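DNA protection during starvation protein (Agrobacterium tumefaciens, PDB 1O9R) oxidises intracellular ferrous iron with hydrogen peroxide and stores it as a ferric mineral inside a hollow dodecamer, shielding DNA from hydroxyl radicals without binding it. Local coordinates at residues K15-V29 and T68-A80. Sequence-based numbering, arbitrary orientation.
Sequences KSTVIGILNESLASV and TIAERVVQLGGTA
In the four-helix bundle of this ferritin-like Dps subunit, the start of helix 12-42 packs antiparallel (153°) on the end of helix 48-75, which carries iron ligand E71; I19 and L22 meet V73 and L76. L22 sits between I69 and V73: its CB presses on V73 CG2 at a tight 3.4 Å, CD2 lies 3.7 Å from I69 CG2, and CD1 reaches R72 CG. L26 CD2 touches A70 CB (3.9 Å). With CG1 anti to its carbonyl carbon (chi1 -73°), I19 slides oppositely past L76 and puts CD1 3.7 Å from G78 N. Helix 48-75 ends there in a Schellman motif, G77 at positive phi, with G78 N bonded to V73 O and G77 N to V74 O. Beyond it N23 clasps the loop leaving the helix: ND2 donates to T79 O (2.9 Å, 166°), nearly in its own amide plane, while OD1 accepts from L81 N. L76 CD2 covers one guanidinium face of R72, whose NH1 bonds Q75 OE1 and salt-bridges D148 of a third subunit, while NH2 salt-bridges D133 of its own chain. Helix 134-156 packs on L22 through F140, helix 103-130 borders I21 and S25, and W41 of a second subunit covers A70 and A80.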
loop_
_atom_site.group_PDB
_atom_site.type_symbol
_atom_site.label_atom_id
_atom_site.label_comp_id
_atom_site.label_asym_id
_atom_site.label_seq_id
_atom_site.Cartn_x
_atom_site.Cartn_y
_atom_site.Cartn_z
ATOM N N LYS A 15 8.832 8.898 40.468
ATOM C CA LYS A 15 7.563 9.082 39.747
ATOM C C LYS A 15 7.062 10.512 39.920
ATOM O O LYS A 15 6.645 11.178 38.942
ATOM C CB LYS A 15 6.497 8.116 40.193
ATOM C CG LYS A 15 6.701 6.636 39.842
ATOM C CD LYS A 15 5.485 5.875 40.360
ATOM C CE LYS A 15 5.465 4.426 39.862
ATOM N NZ LYS A 15 5.971 3.500 40.893
ATOM N N SER A 16 7.042 11.008 41.166
ATOM C CA SER A 16 6.508 12.374 41.341
ATOM C C SER A 16 7.338 13.401 40.602
ATOM O O SER A 16 6.807 14.341 39.934
ATOM C CB SER A 16 6.562 12.626 42.877
ATOM O OG SER A 16 6.018 13.917 43.191
ATOM N N THR A 17 8.662 13.315 40.694
ATOM C CA THR A 17 9.523 14.272 40.002
ATOM C C THR A 17 9.259 14.260 38.482
ATOM O O THR A 17 9.147 15.287 37.813
ATOM C CB THR A 17 11.010 13.978 40.224
ATOM O OG1 THR A 17 11.245 14.119 41.677
ATOM C CG2 THR A 17 12.017 14.836 39.491
ATOM N N VAL A 18 9.255 13.017 37.979
ATOM C CA VAL A 18 9.182 12.951 36.494
ATOM C C VAL A 18 7.784 13.323 36.037
ATOM O O VAL A 18 7.645 13.924 34.938
ATOM C CB VAL A 18 9.620 11.597 35.995
ATOM C CG1 VAL A 18 9.341 11.394 34.531
ATOM C CG2 VAL A 18 11.132 11.429 36.277
ATOM N N ILE A 19 6.683 12.992 36.733
ATOM C CA ILE A 19 5.362 13.489 36.331
ATOM C C ILE A 19 5.389 14.995 36.198
ATOM O O ILE A 19 4.828 15.559 35.251
ATOM C CB ILE A 19 4.309 13.002 37.370
ATOM C CG1 ILE A 19 4.098 11.480 37.125
ATOM C CG2 ILE A 19 3.014 13.809 37.242
ATOM C CD1 ILE A 19 3.294 10.883 38.292
ATOM N N GLY A 20 6.034 15.735 37.140
ATOM C CA GLY A 20 6.098 17.188 37.017
ATOM C C GLY A 20 6.814 17.675 35.767
ATOM O O GLY A 20 6.369 18.579 35.079
ATOM N N ILE A 21 7.939 17.002 35.449
ATOM C CA ILE A 21 8.705 17.329 34.246
ATOM C C ILE A 21 7.841 17.066 32.991
ATOM O O ILE A 21 7.863 17.894 32.072
ATOM C CB ILE A 21 9.989 16.496 34.204
ATOM C CG1 ILE A 21 10.926 16.866 35.390
ATOM C CG2 ILE A 21 10.751 16.701 32.906
ATOM C CD1 ILE A 21 12.013 15.791 35.516
ATOM N N LEU A 22 7.193 15.932 32.932
ATOM C CA LEU A 22 6.370 15.570 31.752
ATOM C C LEU A 22 5.206 16.541 31.621
ATOM O O LEU A 22 5.027 17.023 30.505
ATOM C CB LEU A 22 5.826 14.164 31.993
ATOM C CG LEU A 22 6.852 13.015 31.871
ATOM C CD1 LEU A 22 6.383 11.750 32.563
ATOM C CD2 LEU A 22 7.076 12.743 30.369
ATOM N N ASN A 23 4.423 16.809 32.696
ATOM C CA ASN A 23 3.281 17.709 32.460
ATOM C C ASN A 23 3.766 19.102 32.114
ATOM O O ASN A 23 3.047 19.804 31.379
ATOM C CB ASN A 23 2.386 17.716 33.712
ATOM C CG ASN A 23 1.284 16.687 33.640
ATOM O OD1 ASN A 23 0.791 16.352 32.537
ATOM N ND2 ASN A 23 0.817 16.133 34.754
ATOM N N GLU A 24 4.887 19.547 32.706
ATOM C CA GLU A 24 5.351 20.881 32.293
ATOM C C GLU A 24 5.701 20.943 30.829
ATOM O O GLU A 24 5.306 21.836 30.046
ATOM C CB GLU A 24 6.581 21.189 33.183
ATOM C CG GLU A 24 7.179 22.554 32.786
ATOM C CD GLU A 24 8.512 22.754 33.507
ATOM O OE1 GLU A 24 9.497 22.082 33.210
ATOM O OE2 GLU A 24 8.455 23.633 34.381
ATOM N N SER A 25 6.452 19.932 30.349
ATOM C CA SER A 25 6.790 19.856 28.933
ATOM C C SER A 25 5.546 19.692 28.055
ATOM O O SER A 25 5.520 20.317 26.981
ATOM C CB SER A 25 7.684 18.627 28.692
ATOM O OG SER A 25 8.968 18.827 29.291
ATOM N N LEU A 26 4.568 18.905 28.494
ATOM C CA LEU A 26 3.382 18.697 27.663
ATOM C C LEU A 26 2.703 20.009 27.334
ATOM O O LEU A 26 2.242 20.217 26.224
ATOM C CB LEU A 26 2.433 17.770 28.442
ATOM C CG LEU A 26 1.081 17.463 27.760
ATOM C CD1 LEU A 26 1.349 16.749 26.433
ATOM C CD2 LEU A 26 0.215 16.606 28.683
ATOM N N ALA A 27 2.632 20.905 28.329
ATOM C CA ALA A 27 1.886 22.176 28.088
ATOM C C ALA A 27 2.594 23.010 27.016
ATOM O O ALA A 27 1.908 23.596 26.151
ATOM C CB ALA A 27 1.835 23.002 29.399
ATOM N N SER A 28 3.912 23.113 27.058
ATOM C CA SER A 28 4.603 23.895 26.013
ATOM C C SER A 28 4.599 23.213 24.672
ATOM O O SER A 28 4.627 23.896 23.644
ATOM C CB SER A 28 6.030 24.222 26.466
ATOM O OG SER A 28 6.008 25.211 27.509
ATOM N N VAL A 29 4.590 21.868 24.640
ATOM C CA VAL A 29 4.542 21.150 23.342
ATOM C C VAL A 29 3.152 21.322 22.749
ATOM O O VAL A 29 3.045 21.565 21.521
ATOM C CB VAL A 29 4.806 19.648 23.620
ATOM C CG1 VAL A 29 4.425 18.781 22.396
ATOM C CG2 VAL A 29 6.290 19.396 23.984
ATOM N N THR A 68 3.101 10.927 23.474
ATOM C CA THR A 68 3.995 10.009 24.195
ATOM C C THR A 68 4.259 10.544 25.612
ATOM O O THR A 68 4.392 9.750 26.549
ATOM C CB THR A 68 5.282 9.809 23.417
ATOM O OG1 THR A 68 4.871 9.276 22.117
ATOM C CG2 THR A 68 6.247 8.782 23.982
ATOM N N ILE A 69 4.500 11.866 25.726
ATOM C CA ILE A 69 4.752 12.470 27.059
ATOM C C ILE A 69 3.537 12.318 27.926
ATOM O O ILE A 69 3.702 11.911 29.119
ATOM C CB ILE A 69 5.144 13.950 26.793
ATOM C CG1 ILE A 69 6.567 14.018 26.240
ATOM C CG2 ILE A 69 5.024 14.804 28.053
ATOM C CD1 ILE A 69 6.950 15.389 25.616
ATOM N N ALA A 70 2.324 12.603 27.443
ATOM C CA ALA A 70 1.143 12.469 28.266
ATOM C C ALA A 70 0.934 11.041 28.727
ATOM O O ALA A 70 0.518 10.796 29.861
ATOM C CB ALA A 70 -0.062 12.964 27.443
ATOM N N GLU A 71 1.094 10.092 27.776
ATOM C CA GLU A 71 0.904 8.681 28.169
ATOM C C GLU A 71 1.911 8.295 29.259
ATOM O O GLU A 71 1.500 7.463 30.108
ATOM C CB GLU A 71 1.097 7.767 26.949
ATOM C CG GLU A 71 0.081 7.947 25.814
ATOM C CD GLU A 71 0.452 7.003 24.643
ATOM O OE1 GLU A 71 1.538 6.419 24.551
ATOM O OE2 GLU A 71 -0.339 7.065 23.687
ATOM N N ARG A 72 3.114 8.827 29.218
ATOM C CA ARG A 72 4.082 8.463 30.290
ATOM C C ARG A 72 3.614 8.979 31.620
ATOM O O ARG A 72 3.865 8.223 32.582
ATOM C CB ARG A 72 5.452 9.027 29.884
ATOM C CG ARG A 72 6.590 8.549 30.793
ATOM C CD ARG A 72 6.660 6.984 30.794
ATOM N NE ARG A 72 7.857 6.655 31.602
ATOM C CZ ARG A 72 8.048 5.388 32.010
ATOM N NH1 ARG A 72 7.210 4.416 31.706
ATOM N NH2 ARG A 72 9.165 5.097 32.724
ATOM N N VAL A 73 3.021 10.180 31.689
ATOM C CA VAL A 73 2.498 10.630 32.986
ATOM C C VAL A 73 1.573 9.574 33.520
ATOM O O VAL A 73 1.580 9.220 34.747
ATOM C CB VAL A 73 1.721 11.936 32.749
ATOM C CG1 VAL A 73 0.916 12.271 34.029
ATOM C CG2 VAL A 73 2.643 13.071 32.349
ATOM N N VAL A 74 0.621 9.090 32.726
ATOM C CA VAL A 74 -0.386 8.158 33.242
ATOM C C VAL A 74 0.194 6.808 33.581
ATOM O O VAL A 74 -0.251 6.156 34.536
ATOM C CB VAL A 74 -1.575 8.061 32.248
ATOM C CG1 VAL A 74 -2.173 9.501 32.123
ATOM C CG2 VAL A 74 -1.352 7.678 30.831
ATOM N N GLN A 75 1.180 6.362 32.803
ATOM C CA GLN A 75 1.868 5.118 33.110
ATOM C C GLN A 75 2.448 5.180 34.526
ATOM O O GLN A 75 2.514 4.120 35.161
ATOM C CB GLN A 75 3.022 4.868 32.126
ATOM C CG GLN A 75 2.487 4.438 30.745
ATOM C CD GLN A 75 3.535 4.637 29.684
ATOM O OE1 GLN A 75 4.721 4.467 29.887
ATOM N NE2 GLN A 75 3.109 5.105 28.493
ATOM N N LEU A 76 2.924 6.326 34.947
ATOM C CA LEU A 76 3.535 6.486 36.283
ATOM C C LEU A 76 2.467 6.736 37.320
ATOM O O LEU A 76 2.928 7.034 38.458
ATOM C CB LEU A 76 4.633 7.521 36.196
ATOM C CG LEU A 76 5.779 7.194 35.229
ATOM C CD1 LEU A 76 6.777 8.348 35.246
ATOM C CD2 LEU A 76 6.439 5.867 35.591
ATOM N N GLY A 77 1.185 6.672 37.038
ATOM C CA GLY A 77 0.154 6.833 38.073
ATOM C C GLY A 77 -0.335 8.265 38.150
ATOM O O GLY A 77 -1.104 8.547 39.088
ATOM N N GLY A 78 0.117 9.182 37.322
ATOM C CA GLY A 78 -0.326 10.580 37.362
ATOM C C GLY A 78 -1.543 10.810 36.463
ATOM O O GLY A 78 -2.122 9.924 35.843
ATOM N N THR A 79 -1.856 12.093 36.398
ATOM C CA THR A 79 -2.932 12.626 35.546
ATOM C C THR A 79 -2.302 13.510 34.485
ATOM O O THR A 79 -1.611 14.491 34.768
ATOM C CB THR A 79 -3.903 13.453 36.407
ATOM O OG1 THR A 79 -4.449 12.579 37.411
ATOM C CG2 THR A 79 -5.031 13.995 35.534
ATOM N N ALA A 80 -2.514 13.187 33.166
ATOM C CA ALA A 80 -1.977 14.033 32.124
ATOM C C ALA A 80 -2.832 15.330 32.055
ATOM O O ALA A 80 -4.044 15.199 32.107
ATOM C CB ALA A 80 -2.013 13.296 30.779
#